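Hydrophilic protein, virA protein (Chromobacterium violaceum, PDB 3BO6) is a type III effector-like phosphothreonine lyase of the SpvC family, which probably removes phosphate from phosphothreonine in host MAP kinases by beta-elimination. Local coordinates at residues 3-7 and 8-12; 212-215 and 216-220; 203-206 and 207-211. All coordinates share one frame; numbering follows the deposited sequence. Where two conformers were deposited one is given.

Contact 1: 3-7 and 8-12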
# COMPACT_ATOMS: atom_id res chain seq x y z
N PRO A 3 4.75 -14.47 -18.02
CA PRO A 3 4.62 -13.24 -17.23
C PRO A 3 5.93 -12.45 -17.23
O PRO A 3 7.00 -13.05 -17.36
CB PRO A 3 4.32 -13.76 -15.82
CG PRO A 3 3.71 -15.10 -16.03
CD PRO A 3 4.39 -15.67 -17.24
N GLN A 4 5.84 -11.14 -17.08
CA GLN A 4 7.02 -10.27 -17.03
C GLN A 4 7.91 -10.53 -15.81
O GLN A 4 7.48 -10.36 -14.66
CB GLN A 4 6.60 -8.80 -17.05
CG GLN A 4 7.75 -7.81 -16.92
CD GLN A 4 8.53 -7.64 -18.21
OE1 GLN A 4 8.07 -8.03 -19.29
NE2 GLN A 4 9.72 -7.06 -18.12
N MET A 5 9.15 -10.92 -16.08
CA MET A 5 10.14 -11.22 -15.05
C MET A 5 10.68 -9.91 -14.47
O MET A 5 10.68 -8.88 -15.15
CB MET A 5 11.29 -12.00 -15.71
CG MET A 5 11.95 -13.06 -14.88
SD MET A 5 12.70 -14.31 -15.96
CE MET A 5 13.72 -15.21 -14.80
N SER A 6 11.12 -9.95 -13.22
CA SER A 6 11.84 -8.83 -12.62
C SER A 6 13.02 -9.33 -11.79
O SER A 6 12.95 -10.39 -11.16
CB SER A 6 10.90 -7.98 -11.76
OG SER A 6 10.50 -8.67 -10.59
N ALA A 7 14.12 -8.57 -11.79
CA ALA A 7 15.28 -8.94 -10.98
C ALA A 7 14.91 -8.97 -9.50
O ALA A 7 15.39 -9.82 -8.75
CB ALA A 7 16.44 -7.98 -11.23
N THR A 8 14.06 -8.05 -9.08
CA THR A 8 13.58 -8.01 -7.70
C THR A 8 12.92 -9.33 -7.31
O THR A 8 13.21 -9.90 -6.25
CB THR A 8 12.59 -6.87 -7.51
OG1 THR A 8 13.22 -5.62 -7.85
CG2 THR A 8 12.10 -6.83 -6.07
N ASN A 9 12.04 -9.82 -8.17
CA ASN A 9 11.34 -11.06 -7.91
C ASN A 9 12.28 -12.29 -7.97
O ASN A 9 12.17 -13.20 -7.15
CB ASN A 9 10.16 -11.21 -8.88
CG ASN A 9 9.23 -12.33 -8.50
OD1 ASN A 9 8.85 -12.47 -7.34
ND2 ASN A 9 8.85 -13.14 -9.47
N GLU A 10 13.20 -12.30 -8.93
CA GLU A 10 14.15 -13.42 -9.00
C GLU A 10 15.00 -13.53 -7.73
O GLU A 10 15.32 -14.63 -7.27
CB GLU A 10 15.02 -13.30 -10.25
CG GLU A 10 14.24 -13.48 -11.55
CD GLU A 10 13.43 -14.77 -11.56
OE1 GLU A 10 14.05 -15.85 -11.48
OE2 GLU A 10 12.19 -14.70 -11.65
N ASP A 11 15.38 -12.38 -7.17
CA ASP A 11 16.12 -12.36 -5.91
C ASP A 11 15.28 -12.90 -4.75
O ASP A 11 15.77 -13.64 -3.90
CB ASP A 11 16.64 -10.95 -5.60
CG ASP A 11 17.25 -10.85 -4.23
OD1 ASP A 11 18.35 -11.39 -4.04
OD2 ASP A 11 16.61 -10.26 -3.34
N LEU A 12 13.99 -12.54 -4.72
CA LEU A 12 13.10 -13.10 -3.70
C LEU A 12 13.00 -14.62 -3.80
O LEU A 12 12.92 -15.30 -2.78
CB LEU A 12 11.69 -12.49 -3.79
CG LEU A 12 11.52 -11.03 -3.40
CD1 LEU A 12 10.04 -10.67 -3.56
CD2 LEU A 12 12.02 -10.76 -1.98
O HOH W 1 10.43 -12.73 -12.01

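Contact 2: 212-215 and 216-220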
# COMPACT_ATOMS: atom_id res chain seq x y z
N GLU A 212 2.94 -15.13 -5.76
CA GLU A 212 3.98 -14.11 -5.79
C GLU A 212 4.84 -14.19 -4.54
O GLU A 212 4.32 -14.12 -3.43
CB GLU A 212 3.35 -12.71 -5.84
CG GLU A 212 2.80 -12.33 -7.22
CD GLU A 212 3.90 -11.92 -8.21
OE1 GLU A 212 5.00 -11.51 -7.78
OE2 GLU A 212 3.63 -11.98 -9.43
N PRO A 213 6.16 -14.31 -4.70
CA PRO A 213 7.01 -14.39 -3.51
C PRO A 213 6.78 -13.21 -2.54
O PRO A 213 6.68 -13.44 -1.34
CB PRO A 213 8.42 -14.39 -4.12
CG PRO A 213 8.23 -15.14 -5.42
CD PRO A 213 6.89 -14.63 -5.94
N PHE A 214 6.64 -11.99 -3.05
CA PHE A 214 6.41 -10.87 -2.16
C PHE A 214 5.14 -11.06 -1.35
O PHE A 214 5.13 -10.80 -0.13
CB PHE A 214 6.37 -9.53 -2.94
CG PHE A 214 6.03 -8.33 -2.06
CD1 PHE A 214 7.04 -7.65 -1.40
CD2 PHE A 214 4.72 -7.93 -1.87
CE1 PHE A 214 6.74 -6.56 -0.59
CE2 PHE A 214 4.42 -6.86 -1.06
CZ PHE A 214 5.44 -6.18 -0.41
N TYR A 215 4.07 -11.49 -2.00
CA TYR A 215 2.81 -11.72 -1.30
C TYR A 215 2.96 -12.79 -0.23
O TYR A 215 2.48 -12.64 0.89
CB TYR A 215 1.71 -12.14 -2.29
CG TYR A 215 0.41 -12.46 -1.60
CD1 TYR A 215 -0.39 -11.46 -1.08
CD2 TYR A 215 -0.03 -13.78 -1.45
CE1 TYR A 215 -1.59 -11.73 -0.45
CE2 TYR A 215 -1.23 -14.07 -0.80
CZ TYR A 215 -2.01 -13.03 -0.33
OH TYR A 215 -3.20 -13.28 0.32
N ARG A 216 3.64 -13.88 -0.56
CA ARG A 216 3.84 -14.96 0.40
C ARG A 216 4.62 -14.46 1.62
O ARG A 216 4.32 -14.83 2.76
CB ARG A 216 4.55 -16.14 -0.26
CG ARG A 216 3.72 -16.75 -1.40
CD ARG A 216 4.40 -17.97 -2.01
NE ARG A 216 4.46 -19.07 -1.04
CZ ARG A 216 5.11 -20.21 -1.26
NH1 ARG A 216 5.77 -20.37 -2.40
NH2 ARG A 216 5.12 -21.15 -0.32
N LEU A 217 5.59 -13.59 1.39
CA LEU A 217 6.36 -13.00 2.49
C LEU A 217 5.49 -12.08 3.37
O LEU A 217 5.74 -11.94 4.56
CB LEU A 217 7.56 -12.25 1.93
CG LEU A 217 8.62 -13.18 1.30
CD1 LEU A 217 9.61 -12.40 0.42
CD2 LEU A 217 9.38 -13.96 2.37
N MET A 218 4.46 -11.48 2.78
CA MET A 218 3.56 -10.60 3.52
C MET A 218 2.47 -11.38 4.25
O MET A 218 1.98 -10.93 5.30
CB MET A 218 2.87 -9.63 2.56
CG MET A 218 3.81 -8.61 1.93
SD MET A 218 4.65 -7.52 3.10
CE MET A 218 6.30 -8.21 2.96
N ALA A 219 2.07 -12.52 3.69
CA ALA A 219 0.83 -13.17 4.12
C ALA A 219 0.96 -14.56 4.73
O ALA A 219 0.10 -14.96 5.52
CB ALA A 219 -0.18 -13.20 2.96
N GLU A 220 2.02 -15.29 4.39
CA GLU A 220 2.19 -16.68 4.81
C GLU A 220 2.94 -16.83 6.13
O GLU A 220 3.58 -15.90 6.65
CB GLU A 220 2.96 -17.45 3.72
CG GLU A 220 2.73 -18.95 3.68
CD GLU A 220 3.02 -19.52 2.29
OE1 GLU A 220 3.54 -20.66 2.19
OE2 GLU A 220 2.73 -18.83 1.29
OXT GLU A 220 2.96 -17.92 6.72

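Contact 3: 203-206 and 207-211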
# COMPACT_ATOMS: atom_id res chain seq x y z
N GLU A 203 -10.65 -13.64 -10.82
CA GLU A 203 -10.33 -14.95 -10.26
C GLU A 203 -9.30 -15.73 -11.09
O GLU A 203 -8.56 -16.54 -10.54
CB GLU A 203 -11.60 -15.78 -10.08
CG GLU A 203 -11.34 -17.19 -9.58
CD GLU A 203 -10.90 -17.21 -8.12
OE1 GLU A 203 -11.10 -16.19 -7.43
OE2 GLU A 203 -10.37 -18.25 -7.68
N MET A 204 -9.23 -15.47 -12.39
CA MET A 204 -8.29 -16.19 -13.25
C MET A 204 -6.83 -15.88 -12.94
O MET A 204 -5.94 -16.63 -13.31
CB MET A 204 -8.59 -15.92 -14.73
CG MET A 204 -9.76 -16.72 -15.29
SD MET A 204 -9.45 -18.49 -15.30
CE MET A 204 -9.94 -18.94 -13.63
N GLN A 205 -6.59 -14.76 -12.24
CA GLN A 205 -5.22 -14.42 -11.86
C GLN A 205 -4.95 -14.58 -10.35
O GLN A 205 -3.85 -14.28 -9.87
CB GLN A 205 -4.86 -12.99 -12.32
CG GLN A 205 -5.56 -11.84 -11.55
CD GLN A 205 -5.28 -10.46 -12.14
OE1 GLN A 205 -4.86 -10.33 -13.29
NE2 GLN A 205 -5.51 -9.41 -11.34
N SER A 206 -5.93 -15.09 -9.60
CA SER A 206 -5.81 -15.23 -8.15
C SER A 206 -4.68 -16.17 -7.73
O SER A 206 -3.91 -15.86 -6.83
CB SER A 206 -7.13 -15.71 -7.56
OG SER A 206 -7.02 -15.85 -6.16
N GLN A 207 -4.60 -17.33 -8.36
CA GLN A 207 -3.59 -18.30 -7.96
C GLN A 207 -2.18 -17.76 -8.23
O GLN A 207 -1.28 -17.88 -7.39
CB GLN A 207 -3.82 -19.64 -8.64
CG GLN A 207 -2.89 -20.74 -8.13
CD GLN A 207 -3.03 -20.96 -6.64
OE1 GLN A 207 -4.08 -20.68 -6.05
NE2 GLN A 207 -1.97 -21.46 -6.01
N ALA A 208 -2.00 -17.14 -9.40
CA ALA A 208 -0.71 -16.54 -9.73
C ALA A 208 -0.32 -15.50 -8.69
O ALA A 208 0.84 -15.44 -8.23
CB ALA A 208 -0.73 -15.93 -11.12
N LEU A 209 -1.28 -14.66 -8.29
CA LEU A 209 -0.96 -13.64 -7.30
C LEU A 209 -0.64 -14.24 -5.93
O LEU A 209 0.27 -13.78 -5.25
CB LEU A 209 -2.07 -12.60 -7.17
CG LEU A 209 -2.18 -11.59 -8.33
CD1 LEU A 209 -3.44 -10.74 -8.18
CD2 LEU A 209 -0.94 -10.70 -8.41
N ARG A 210 -1.38 -15.27 -5.53
CA ARG A 210 -1.10 -15.94 -4.24
C ARG A 210 0.29 -16.59 -4.23
O ARG A 210 0.87 -16.81 -3.16
CB ARG A 210 -2.16 -17.00 -3.92
CG ARG A 210 -3.53 -16.46 -3.51
CD ARG A 210 -4.43 -17.60 -3.04
NE ARG A 210 -4.89 -18.42 -4.15
CZ ARG A 210 -6.09 -18.28 -4.72
NH1 ARG A 210 -6.44 -19.06 -5.74
NH2 ARG A 210 -6.94 -17.38 -4.25
N GLU A 211 0.80 -16.89 -5.41
CA GLU A 211 2.14 -17.45 -5.56
C GLU A 211 3.27 -16.42 -5.67
O GLU A 211 4.44 -16.79 -5.69
CB GLU A 211 2.19 -18.46 -6.72
CG GLU A 211 1.26 -19.65 -6.47
CD GLU A 211 1.31 -20.71 -7.55
OE1 GLU A 211 2.11 -20.59 -8.49
OE2 GLU A 211 0.52 -21.67 -7.43
O HOH W 2 -6.57 -18.39 -10.34
O HOH W 3 -9.78 -16.64 -4.93
O HOH W 4 -3.73 -17.60 -11.75

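Contact 1: 3-7 and 8-12
Ser-6 passes the chain from an extended approach into helix 7-14, and its carbonyl starts the helical bonding: Glu-10 N donates to Ser-6 O at 2.9 Å, and one residue on Asp-11 N donates to Ala-7 O. The start of this helix is a worked example of the N-cap. Ser-6 OG, placed between its own backbone N and carbonyl carbon (chi1 70°), turns back over the first turn and accepts from Asn-9 N at 3.1 Å, the bond that makes Ser-6 the capping residue. The same hydroxyl also has a weak bond from Arg-196.

A water ties the approach to the first turn. It accepts from Ser-6 N and from Asn-9 ND2, and donates to Glu-10 OE2 at 2.7 Å. Glu-10 reaches it because its chain folds back at chi2 (-53°), which also brings the carboxylate against the end of Met-5: Met-5 CE lies 3.3 Å from Glu-10 CD, the two side chains crossing at about a right angle. Glu-10 OE2 has a second, charged partner in Lys-13, one turn further along.

Thr-8 OG1 is hydrogen-bonded to Ser-145 O, and Thr-8 also packs on Ala-80 and Tyr-147. On the inner face of helix 7-14, Asn-9 and Leu-12 rest against helix 213-219.

Contact 2: 212-215 and 216-220
Phe-214 and Met-218, one turn apart on the C-terminal helix 213-219, make the tightly packed side of this contact. Met-218 CG sits over one face of the phenylalanine ring, 3.9 Å from its centroid, a CH-pi contact whose closest approach is to Phe-214 CE2. Bends at chi2 and chi3 curl the thioether back along the ring, leaving SD obliquely placed in a Met-aromatic contact and Met-218 CE 3.9 Å from Phe-214 CE1. Tyr-215 repeats the principle with a smaller partner: with CG anti to the backbone N (chi1 177°), the ring presents a face to Ala-219 CB, which lies 4.0 Å from the centroid and displaced toward the rim at CZ.

The backbone beneath begins regularly. Arg-216 N donates to the carbonyl of the N-cap residue, Glu-212 O, at 3.0 Å, and Leu-217 N donates to Pro-213 O. Near the chain end the pattern frays, for Tyr-215 O receives weak bonds from both Met-218 N and Ala-219 N.

The outer side is looser and polar. Arg-216 bends at chi3 and grips the exposed Glu-220 side-on in a salt bridge, with NE donating to OE2 at 2.9 Å and NH2 to OE1 at 3.0 Å. Both oxygens lie close to the guanidinium plane and are met on their syn sides, so the two nearly straight bonds oppose rotation of either group.

Pro-213 and Leu-217 face helix 7-14, and Leu-217 also meets helix 16-24. Phe-214 and Met-218 pack on helix 149-168, while the Tyr-215 ring meets that of Tyr-191 on the edge strand 189-193.

Contact 3: 203-206 and 207-211
Ser-206 and Arg-210 face each other across one turn of the short helix 206-210, where the loop that follows strand 189-193 winds into helix and water bridges supplement the first-turn bonding. Gln-207 N donates to a water that in turn donates to Glu-203 O. In one of its two conformers the Gln-207 side chain, bent at chi2 (58°), sets the amide between two neighbours: OE1 accepts from Arg-210, and NE2 donates to Glu-211 OE2 at 2.9 Å, on the anti side of that oxygen. Ala-208 N repeats the water relay, reaching Met-204 O through a second molecule.

Leu-209 N donates directly to Gln-205 O at 3.0 Å. Its side chain lies beside that of Gln-205, pointing the same way, with CD1 4.0 Å from Gln-205 NE2; that amide nitrogen is itself hydrogen-bonded to Ser-179 O and Gly-198 O, and Leu-209 also packs on Val-181.

Arg-210 N donates to Ser-206 O at 2.9 Å, and the side chain then folds back so that the guanidinium lies above the same carbonyl oxygen. Glu-203 would be expected to favour the positive charge, though beyond salt-bridge range, and a third water links its OE1 to Arg-210 NH2. Glu-211 N donates to Gln-207 O. At the guanidinium edge, Gln-207 OE1 in that conformer lies in the plane and takes two bonds, from Arg-210 NH1 at 2.9 Å and from Arg-210 NE at 3.1 Å.

From the N terminus, contact 1 comes first, capping helix 7-14 where the extended leader turns into helix. The sheet and the long helix 149-168 follow before contact 3 starts helix 206-210, and contact 2 ends the chain on helix 213-219. Each closes one local turn; none encloses or crosses another. Contacts 3 and 2 are joined by a short bend, where Arg-210 O packs against Arg-216 CG at 3.3 Å and beside Tyr-215. Contact 1 reaches contact 2 through space, with Leu-12 against Pro-213, Phe-214 and Leu-217, so the first and last helices of the chain pack together. Contacts 1 and 3 do not touch, and helix 213-219 stands in contact with both.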